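Local coordinates for replication initiation and membrane attachment protein (Geobacillus stearothermophilus 10, PDB 5WTN), which is a tetrameric primosome protein that forms a complex with a primosomal re-initiation protein and probably acts at the initiation of DNA replication, at residues Leu136-Gln139 against Leu140-Phe144; Val29-Leu32 against Leu33-Leu37; Val229-Ala232 against Ile233-Ala237; Arg159-Ser162 against Asp163-Ala167. All blocks are in the same frame, centred on the assembly; numbering follows the deposited sequence.

How the interactions relate
Along the chain the order is interaction 2, interaction 1, interaction 4, interaction 3, and the four fall into two pairs. Interactions 1 and 2 lie on helices 134-143 and 24-38, their centres about 12 Å apart, and touch where Leu140 and Phe144 pack on Leu33. Interactions 4 and 3 have centres about 15 Å apart and belong to the turn 161-164 leading into strand 165-169 and to helix 227-240. Centres of different pairs are 40 to 43 Å apart, consistent with two separate folded parts joined by extended chain. Interactions 1 and 2 both reach the second subunit and interactions 3 and 4 the third, so each pair lies where subunits of the tetramer meet.

Interaction 1 (Leu136-Gln139 against Leu140-Phe144); sequences LFIQ and LSNFF
Leu136, Phe137, Ile138 and Gln139 present their carbonyls in turn to the amides of Leu140, Ser141, Asn142 and Phe143, the regular i to i+4 pattern of an alpha-helix close to its C-terminal end. The bonds are even in length; that from Ser141 N to Phe137 O measures 3.0 Å and is nearly straight at 170°. Phe144 is the first residue to leave helical geometry, although its N still reaches Leu140 O. On one flank Leu136 CD1 approaches Leu140 CG at 4.4 Å, a loose apolar touch one turn apart. On another, Ile138 and Asn142 run side by side, with Ile138 CG2 lying 3.6 Å from Asn142 ND2. Asn142 CG stands anti to its own carbonyl carbon (chi1 -73°), which turns the amide back beside the preceding turn; its ND2 is poorly angled toward Ile138 O, and that carbonyl is taken by Asn142 N instead. Just past the paired turns, Phe143 CD2 sits over the centre of the Phe144 ring, 3.7 Å above its plane. Elsewhere Leu140 packs on Leu128 of helix 122-132, Ser141 OG bonds to His191, and Phe143 meets Leu55 of the second subunit. The chemistry is therefore divided: the carbonyls of Leu136 to Gln139 and the amides of Leu140 to Phe143 are paired within the helix, while much of the side-chain surface serves tertiary and subunit contacts.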
loop_
_atom_site.group_PDB
_atom_site.type_symbol
_atom_site.label_atom_id
_atom_site.label_comp_id
_atom_site.label_asym_id
_atom_site.label_seq_id
_atom_site.Cartn_x
_atom_site.Cartn_y
_atom_site.Cartn_z
ATOM N N LEU A 136 4.016 17.506 -20.439
ATOM C CA LEU A 136 4.071 16.414 -19.491
ATOM C C LEU A 136 4.277 16.930 -18.060
ATOM O O LEU A 136 3.764 16.359 -17.091
ATOM C CB LEU A 136 5.170 15.437 -19.895
ATOM C CG LEU A 136 5.369 14.207 -19.020
ATOM C CD1 LEU A 136 4.040 13.550 -18.742
ATOM C CD2 LEU A 136 6.288 13.237 -19.710
ATOM N N PHE A 137 5.015 18.024 -17.938
ATOM C CA PHE A 137 5.261 18.629 -16.648
ATOM C C PHE A 137 3.961 19.050 -15.984
ATOM O O PHE A 137 3.788 18.848 -14.790
ATOM C CB PHE A 137 6.177 19.838 -16.807
ATOM C CG PHE A 137 6.590 20.466 -15.501
ATOM C CD1 PHE A 137 7.566 19.882 -14.703
ATOM C CD2 PHE A 137 6.023 21.652 -15.083
ATOM C CE1 PHE A 137 7.942 20.472 -13.516
ATOM C CE2 PHE A 137 6.400 22.244 -13.898
ATOM C CZ PHE A 137 7.351 21.663 -13.118
ATOM N N ILE A 138 3.047 19.626 -16.752
ATOM C CA ILE A 138 1.783 20.085 -16.196
ATOM C C ILE A 138 0.894 18.914 -15.776
ATOM O O ILE A 138 0.163 18.996 -14.774
ATOM C CB ILE A 138 1.039 21.023 -17.178
ATOM C CG1 ILE A 138 1.872 22.287 -17.420
ATOM C CG2 ILE A 138 -0.346 21.399 -16.651
ATOM C CD1 ILE A 138 1.138 23.375 -18.156
ATOM N N GLN A 139 0.947 17.831 -16.544
ATOM C CA GLN A 139 0.170 16.637 -16.231
ATOM C C GLN A 139 0.648 16.042 -14.914
ATOM O O GLN A 139 -0.149 15.566 -14.106
ATOM C CB GLN A 139 0.293 15.606 -17.354
ATOM C CG GLN A 139 -0.141 16.117 -18.718
ATOM C CD GLN A 139 -0.540 14.998 -19.659
ATOM O OE1 GLN A 139 -0.761 13.864 -19.235
ATOM N NE2 GLN A 139 -0.637 15.313 -20.945
ATOM N N LEU A 140 1.959 16.078 -14.707
ATOM C CA LEU A 140 2.565 15.594 -13.475
ATOM C C LEU A 140 2.129 16.466 -12.307
ATOM O O LEU A 140 1.672 15.962 -11.282
ATOM C CB LEU A 140 4.090 15.590 -13.591
ATOM C CG LEU A 140 4.697 14.526 -14.507
ATOM C CD1 LEU A 140 6.215 14.625 -14.515
ATOM C CD2 LEU A 140 4.249 13.134 -14.086
ATOM N N SER A 141 2.268 17.778 -12.469
ATOM C CA SER A 141 1.824 18.710 -11.440
ATOM C C SER A 141 0.366 18.476 -11.057
ATOM O O SER A 141 0.035 18.396 -9.874
ATOM C CB SER A 141 2.019 20.154 -11.906
ATOM O OG SER A 141 2.259 21.017 -10.808
ATOM N N ASN A 142 -0.504 18.368 -12.057
ATOM C CA ASN A 142 -1.927 18.169 -11.797
ATOM C C ASN A 142 -2.195 16.855 -11.095
ATOM O O ASN A 142 -2.938 16.815 -10.120
ATOM C CB ASN A 142 -2.746 18.235 -13.082
ATOM C CG ASN A 142 -2.868 19.648 -13.625
ATOM O OD1 ASN A 142 -2.813 20.622 -12.865
ATOM N ND2 ASN A 142 -3.028 19.769 -14.947
ATOM N N PHE A 143 -1.581 15.789 -11.597
ATOM C CA PHE A 143 -1.714 14.462 -11.024
ATOM C C PHE A 143 -1.398 14.458 -9.533
ATOM O O PHE A 143 -2.029 13.740 -8.751
ATOM C CB PHE A 143 -0.766 13.522 -11.758
ATOM C CG PHE A 143 -0.815 12.108 -11.275
ATOM C CD1 PHE A 143 -1.688 11.210 -11.849
ATOM C CD2 PHE A 143 0.026 11.668 -10.247
ATOM C CE1 PHE A 143 -1.743 9.885 -11.408
ATOM C CE2 PHE A 143 -0.030 10.350 -9.797
ATOM C CZ PHE A 143 -0.918 9.457 -10.384
ATOM N N PHE A 144 -0.418 15.261 -9.138
ATOM C CA PHE A 144 -0.020 15.357 -7.731
ATOM C C PHE A 144 -0.723 16.492 -6.972
ATOM O O PHE A 144 -0.325 16.869 -5.866
ATOM C CB PHE A 144 1.501 15.436 -7.586
ATOM C CG PHE A 144 2.203 14.144 -7.898
ATOM C CD1 PHE A 144 2.216 13.103 -6.973
ATOM C CD2 PHE A 144 2.860 13.968 -9.111
ATOM C CE1 PHE A 144 2.880 11.896 -7.252
ATOM C CE2 PHE A 144 3.520 12.767 -9.399
ATOM C CZ PHE A 144 3.530 11.726 -8.466
#

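Interaction 2 (Val29-Leu32 against Leu33-Leu37); sequences VLTL and LYQPL
Val29 starts a wider, pi-type turn in helix 24-38, and Pro36 marks the kink that follows. The carbonyl of Val29 takes two amides: Leu33 N at 2.9 Å, from above the carbonyl plane, and Tyr34 N, five residues on, at 3.1 Å and almost in line with the C=O. Its CG1 meets the CD1 and CE1 atoms of the tyrosine ring, 3.7 Å from Tyr34 CD1, and also faces Leu33 CD1; Val29 O itself lies at the ring's edge. Leu30 continues the wide spacing, its O receiving a weak bond from Gln35 N, while its side chain turns to Leu43 and Met47 of helix 40-55. At Thr31 a side chain takes over: Gln35, with CG anti to the backbone N (chi1 -161°) and the chain extended beyond it, runs beside Thr31 and donates from NE2 to Thr31 O at 2.9 Å. The donor meets a lone pair in the carbonyl plane, and the acceptor lies close to the amide plane of Gln35. The other end of that amide, OE1, makes a weak bond to Thr48 of the second subunit. Leu32 comes last: Pro36 has no N-H to offer its carbonyl, and Pro36 CD lies 3.8 Å from Leu32 O.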
loop_
_atom_site.group_PDB
_atom_site.type_symbol
_atom_site.label_atom_id
_atom_site.label_comp_id
_atom_site.label_asym_id
_atom_site.label_seq_id
_atom_site.Cartn_x
_atom_site.Cartn_y
_atom_site.Cartn_z
ATOM N N VAL A 29 5.992 8.973 -6.908
ATOM C CA VAL A 29 6.900 10.109 -6.939
ATOM C C VAL A 29 8.243 9.652 -7.484
ATOM O O VAL A 29 8.886 10.357 -8.261
ATOM C CB VAL A 29 7.097 10.716 -5.538
ATOM C CG1 VAL A 29 8.210 11.753 -5.563
ATOM C CG2 VAL A 29 5.799 11.328 -5.037
ATOM N N LEU A 30 8.658 8.458 -7.072
ATOM C CA LEU A 30 9.877 7.862 -7.581
ATOM C C LEU A 30 9.795 7.588 -9.063
ATOM O O LEU A 30 10.716 7.877 -9.814
ATOM C CB LEU A 30 10.167 6.565 -6.859
ATOM C CG LEU A 30 10.796 6.782 -5.490
ATOM C CD1 LEU A 30 10.572 5.524 -4.673
ATOM C CD2 LEU A 30 12.270 7.127 -5.602
ATOM N N THR A 31 8.681 7.036 -9.494
ATOM C CA THR A 31 8.578 6.657 -10.878
ATOM C C THR A 31 8.345 7.840 -11.785
ATOM O O THR A 31 8.851 7.845 -12.908
ATOM C CB THR A 31 7.478 5.650 -11.089
ATOM O OG1 THR A 31 7.578 4.633 -10.085
ATOM C CG2 THR A 31 7.604 5.024 -12.469
ATOM N N LEU A 32 7.543 8.806 -11.331
ATOM C CA LEU A 32 7.170 9.927 -12.191
ATOM C C LEU A 32 7.939 11.228 -12.048
ATOM O O LEU A 32 7.873 12.080 -12.925
ATOM C CB LEU A 32 5.683 10.209 -12.062
ATOM C CG LEU A 32 4.810 8.970 -12.187
ATOM C CD1 LEU A 32 3.371 9.382 -12.019
ATOM C CD2 LEU A 32 5.021 8.312 -13.529
ATOM N N LEU A 33 8.686 11.388 -10.971
ATOM C CA LEU A 33 9.260 12.706 -10.662
ATOM C C LEU A 33 10.777 12.609 -10.594
ATOM O O LEU A 33 11.512 13.376 -11.222
ATOM C CB LEU A 33 8.666 13.319 -9.386
ATOM C CG LEU A 33 7.191 13.730 -9.404
ATOM C CD1 LEU A 33 6.852 14.403 -8.096
ATOM C CD2 LEU A 33 6.874 14.625 -10.580
ATOM N N TYR A 34 11.231 11.701 -9.747
ATOM C CA TYR A 34 12.633 11.387 -9.666
ATOM C C TYR A 34 13.211 10.659 -10.864
ATOM O O TYR A 34 14.344 10.914 -11.231
ATOM C CB TYR A 34 12.884 10.571 -8.422
ATOM C CG TYR A 34 12.926 11.407 -7.183
ATOM C CD1 TYR A 34 11.769 11.839 -6.584
ATOM C CD2 TYR A 34 14.139 11.740 -6.592
ATOM C CE1 TYR A 34 11.814 12.595 -5.428
ATOM C CE2 TYR A 34 14.186 12.483 -5.436
ATOM C CZ TYR A 34 13.021 12.910 -4.863
ATOM O OH TYR A 34 13.071 13.654 -3.723
ATOM N N GLN A 35 12.460 9.742 -11.462
ATOM C CA GLN A 35 13.036 8.913 -12.523
ATOM C C GLN A 35 13.522 9.692 -13.722
ATOM O O GLN A 35 14.598 9.419 -14.200
ATOM C CB GLN A 35 12.101 7.801 -12.971
ATOM C CG GLN A 35 12.819 6.682 -13.720
ATOM C CD GLN A 35 11.845 5.701 -14.357
ATOM O OE1 GLN A 35 12.235 4.791 -15.099
ATOM N NE2 GLN A 35 10.580 5.870 -14.061
ATOM N N PRO A 36 12.735 10.669 -14.213
ATOM C CA PRO A 36 13.297 11.457 -15.323
ATOM C C PRO A 36 14.641 12.123 -14.990
ATOM O O PRO A 36 15.474 12.297 -15.877
ATOM C CB PRO A 36 12.230 12.511 -15.567
ATOM C CG PRO A 36 10.967 11.813 -15.210
ATOM C CD PRO A 36 11.307 10.976 -14.004
ATOM N N LEU A 37 14.862 12.481 -13.732
ATOM C CA LEU A 37 16.119 13.090 -13.371
ATOM C C LEU A 37 17.261 12.072 -13.220
ATOM O O LEU A 37 18.348 12.292 -13.750
ATOM C CB LEU A 37 15.955 13.954 -12.120
ATOM C CG LEU A 37 14.983 15.148 -12.240
ATOM C CD1 LEU A 37 15.161 16.127 -11.081
ATOM C CD2 LEU A 37 15.126 15.865 -13.566
#

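Interaction 3 (Val229-Ala232 against Ile233-Ala237); sequences VKEA and IKKLA
Val229 holds CG1 anti to its backbone N, whereas Ile233 holds its own CG1 anti to the carbonyl carbon (chi1 -75°), and the two torsions bring Val229 CG1 to within 3.9 Å of Ile233 CD1, the branches crossing at a slant. Two residues on, roughly half a turn round the helix, Glu231 runs extended alongside Lys235, whose chain is likewise extended. Their charges form a long salt bridge, Glu231 OE1 to Lys235 NZ at 3.6 Å. Two waters each donate to Glu231 OE1 and accept from Lys235 NZ, the nearer lying 2.8 Å from both of those atoms. The pairs are spaced i to i+4 on the amphipathic helix 227-240, where Ile233 N to Val229 O is the first of four successive backbone bonds. The apolar face packs on neighbouring helices, Ile233 on Phe208 and Phe211 of helix 208-217 and Leu236 on Leu266 of helix 263-278. Cutting Ile233 back to alanine would probably leave Val229 CG1 and those two phenylalanines without their mate and open a gap between the helices. On the polar face Lys230 pairs with Asp203, and Lys235 NZ makes a second salt bridge to Asp121 of the third subunit.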
loop_
_atom_site.group_PDB
_atom_site.type_symbol
_atom_site.label_atom_id
_atom_site.label_comp_id
_atom_site.label_asym_id
_atom_site.label_seq_id
_atom_site.Cartn_x
_atom_site.Cartn_y
_atom_site.Cartn_z
ATOM N N VAL A 229 6.473 26.702 24.497
ATOM C CA VAL A 229 6.351 26.488 25.939
ATOM C C VAL A 229 4.903 26.651 26.381
ATOM O O VAL A 229 4.386 25.855 27.172
ATOM C CB VAL A 229 7.256 27.462 26.748
ATOM C CG1 VAL A 229 6.741 27.633 28.169
ATOM C CG2 VAL A 229 8.697 26.981 26.766
ATOM N N LYS A 230 4.262 27.697 25.864
ATOM C CA LYS A 230 2.873 28.001 26.173
ATOM C C LYS A 230 1.988 26.831 25.747
ATOM O O LYS A 230 1.094 26.401 26.479
ATOM C CB LYS A 230 2.474 29.298 25.479
ATOM C CG LYS A 230 1.045 29.752 25.731
ATOM C CD LYS A 230 0.755 31.094 25.047
ATOM C CE LYS A 230 -0.729 31.265 24.723
ATOM N NZ LYS A 230 -1.210 30.294 23.690
ATOM N N GLU A 231 2.278 26.290 24.572
ATOM C CA GLU A 231 1.585 25.114 24.078
ATOM C C GLU A 231 1.812 23.960 25.055
ATOM O O GLU A 231 0.892 23.212 25.374
ATOM C CB GLU A 231 2.102 24.772 22.675
ATOM C CG GLU A 231 1.462 23.559 21.998
ATOM C CD GLU A 231 2.151 23.192 20.674
ATOM O OE1 GLU A 231 1.954 22.048 20.188
ATOM O OE2 GLU A 231 2.889 24.046 20.115
ATOM N N ALA A 232 3.037 23.840 25.558
ATOM C CA ALA A 232 3.401 22.733 26.432
ATOM C C ALA A 232 2.719 22.865 27.783
ATOM O O ALA A 232 2.224 21.886 28.356
ATOM C CB ALA A 232 4.894 22.692 26.607
ATOM N N ILE A 233 2.714 24.087 28.296
ATOM C CA ILE A 233 2.055 24.391 29.554
ATOM C C ILE A 233 0.592 23.976 29.498
ATOM O O ILE A 233 0.115 23.271 30.384
ATOM C CB ILE A 233 2.172 25.885 29.871
ATOM C CG1 ILE A 233 3.592 26.205 30.352
ATOM C CG2 ILE A 233 1.115 26.311 30.882
ATOM C CD1 ILE A 233 3.783 27.638 30.776
ATOM N N LYS A 234 -0.090 24.402 28.437
ATOM C CA LYS A 234 -1.480 24.058 28.182
ATOM C C LYS A 234 -1.723 22.558 28.302
ATOM O O LYS A 234 -2.636 22.128 28.996
ATOM C CB LYS A 234 -1.875 24.532 26.777
ATOM C CG LYS A 234 -2.734 25.791 26.728
ATOM C CD LYS A 234 -2.699 26.449 25.336
ATOM C CE LYS A 234 -3.378 25.605 24.255
ATOM N NZ LYS A 234 -2.945 25.955 22.847
ATOM N N LYS A 235 -0.900 21.758 27.634
ATOM C CA LYS A 235 -1.120 20.316 27.605
ATOM C C LYS A 235 -0.885 19.743 28.979
ATOM O O LYS A 235 -1.594 18.836 29.407
ATOM C CB LYS A 235 -0.203 19.631 26.595
ATOM C CG LYS A 235 -0.201 20.259 25.218
ATOM C CD LYS A 235 0.216 19.240 24.165
ATOM C CE LYS A 235 0.217 19.833 22.758
ATOM N NZ LYS A 235 0.983 18.957 21.822
ATOM N N LEU A 236 0.117 20.275 29.669
ATOM C CA LEU A 236 0.465 19.770 30.987
ATOM C C LEU A 236 -0.653 20.071 31.989
ATOM O O LEU A 236 -1.100 19.191 32.739
ATOM C CB LEU A 236 1.791 20.366 31.424
ATOM C CG LEU A 236 2.947 19.737 30.647
ATOM C CD1 LEU A 236 4.270 20.447 30.933
ATOM C CD2 LEU A 236 3.032 18.252 30.979
ATOM N N ALA A 237 -1.122 21.313 31.966
ATOM C CA ALA A 237 -2.215 21.745 32.820
ATOM C C ALA A 237 -3.459 20.908 32.577
ATOM O O ALA A 237 -4.160 20.529 33.517
ATOM C CB ALA A 237 -2.522 23.205 32.572
HETATM O O HOH W 1 -0.347 20.358 19.418
HETATM O O HOH W 2 3.451 19.772 20.862
#

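Interaction 4 (Arg159-Ser162 against Asp163-Ala167); sequences RSFS and DVFSA
A single helical turn, 161-164, begins at the N-cap Ser160 and runs straight into strand 165-169, and Asp163 closes back on its start as in one arm of a capping box. Asp163 OD2 accepts a weak but straight bond from Ser160 N, 3.4 Å long at 179°. Ser160 OG also shares a hydrogen bond with Ser162 OG at 3.1 Å, and the latter is tied to Asp202 N as well. Beside the cap, Arg159 CB rests on Val164 CG2 at 3.6 Å. On the buried flank Phe161, its CG anti to the backbone N (chi1 -166°), sends its ring under Phe165. Phe165 CD2 lies 3.9 Å above the centre of the Phe161 ring, and the two planes are turned obliquely, 38° apart. Phe161 O sits at the edge of the Phe165 ring and takes a weak bond from Phe165 N. Both rings pack on Leu285 of the partner strand 283-287. Replacing Phe161 with serine would strip away that face, and Phe165 and Leu285 would probably be left with a gap between turn and sheet. The N-terminal end of the turn, with its amides directed back toward that end, is likely to favour the charged form of Asp163.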
loop_
_atom_site.group_PDB
_atom_site.type_symbol
_atom_site.label_atom_id
_atom_site.label_comp_id
_atom_site.label_asym_id
_atom_site.label_seq_id
_atom_site.Cartn_x
_atom_site.Cartn_y
_atom_site.Cartn_z
ATOM N N ARG A 159 -14.357 20.904 16.235
ATOM C CA ARG A 159 -14.141 20.896 17.696
ATOM C C ARG A 159 -12.667 20.696 18.076
ATOM O O ARG A 159 -11.895 20.045 17.349
ATOM C CB ARG A 159 -14.979 19.819 18.408
ATOM C CG ARG A 159 -16.490 19.921 18.236
ATOM C CD ARG A 159 -17.033 21.343 18.461
ATOM N NE ARG A 159 -18.390 21.309 19.010
ATOM C CZ ARG A 159 -19.488 21.044 18.298
ATOM N NH1 ARG A 159 -19.405 20.792 16.992
ATOM N NH2 ARG A 159 -20.681 21.029 18.894
ATOM N N SER A 160 -12.294 21.256 19.226
ATOM C CA SER A 160 -10.957 21.100 19.784
ATOM C C SER A 160 -10.912 19.883 20.695
ATOM O O SER A 160 -11.926 19.228 20.912
ATOM C CB SER A 160 -10.595 22.331 20.595
ATOM O OG SER A 160 -11.427 22.435 21.738
ATOM N N PHE A 161 -9.739 19.585 21.239
ATOM C CA PHE A 161 -9.575 18.423 22.095
ATOM C C PHE A 161 -10.357 18.655 23.375
ATOM O O PHE A 161 -11.042 17.759 23.869
ATOM C CB PHE A 161 -8.094 18.239 22.413
ATOM C CG PHE A 161 -7.752 16.897 23.007
ATOM C CD1 PHE A 161 -7.255 15.875 22.202
ATOM C CD2 PHE A 161 -7.906 16.659 24.362
ATOM C CE1 PHE A 161 -6.928 14.625 22.739
ATOM C CE2 PHE A 161 -7.580 15.416 24.904
ATOM C CZ PHE A 161 -7.086 14.396 24.089
ATOM N N SER A 162 -10.243 19.873 23.905
ATOM C CA SER A 162 -10.849 20.237 25.182
ATOM C C SER A 162 -12.373 20.292 25.091
ATOM O O SER A 162 -13.062 20.064 26.088
ATOM C CB SER A 162 -10.298 21.573 25.654
ATOM O OG SER A 162 -10.257 22.503 24.586
ATOM N N ASP A 163 -12.888 20.585 23.892
ATOM C CA ASP A 163 -14.324 20.558 23.622
ATOM C C ASP A 163 -14.918 19.162 23.793
ATOM O O ASP A 163 -16.009 19.019 24.322
ATOM C CB ASP A 163 -14.620 21.057 22.196
ATOM C CG ASP A 163 -14.518 22.586 22.058
ATOM O OD1 ASP A 163 -14.404 23.285 23.096
ATOM O OD2 ASP A 163 -14.560 23.091 20.905
ATOM N N VAL A 164 -14.222 18.148 23.284
ATOM C CA VAL A 164 -14.712 16.763 23.225
ATOM C C VAL A 164 -14.247 15.824 24.337
ATOM O O VAL A 164 -14.806 14.737 24.523
ATOM C CB VAL A 164 -14.292 16.162 21.862
ATOM C CG1 VAL A 164 -14.990 14.839 21.570
ATOM C CG2 VAL A 164 -14.604 17.154 20.790
ATOM N N PHE A 165 -13.241 16.247 25.096
ATOM C CA PHE A 165 -12.574 15.340 26.035
ATOM C C PHE A 165 -12.244 16.005 27.362
ATOM O O PHE A 165 -12.103 17.232 27.438
ATOM C CB PHE A 165 -11.258 14.848 25.439
ATOM C CG PHE A 165 -11.420 13.939 24.264
ATOM C CD1 PHE A 165 -11.898 12.643 24.436
ATOM C CD2 PHE A 165 -11.055 14.366 22.980
ATOM C CE1 PHE A 165 -12.043 11.792 23.345
ATOM C CE2 PHE A 165 -11.197 13.515 21.865
ATOM C CZ PHE A 165 -11.688 12.229 22.047
ATOM N N SER A 166 -12.094 15.187 28.401
ATOM C CA SER A 166 -11.588 15.654 29.695
ATOM C C SER A 166 -10.616 14.635 30.288
ATOM O O SER A 166 -10.612 13.463 29.893
ATOM C CB SER A 166 -12.740 15.914 30.672
ATOM O OG SER A 166 -13.392 17.141 30.386
ATOM N N ALA A 167 -9.794 15.078 31.236
ATOM C CA ALA A 167 -8.824 14.187 31.876
ATOM C C ALA A 167 -9.217 13.944 33.329
ATOM O O ALA A 167 -9.504 14.889 34.072
ATOM C CB ALA A 167 -7.423 14.776 31.797
#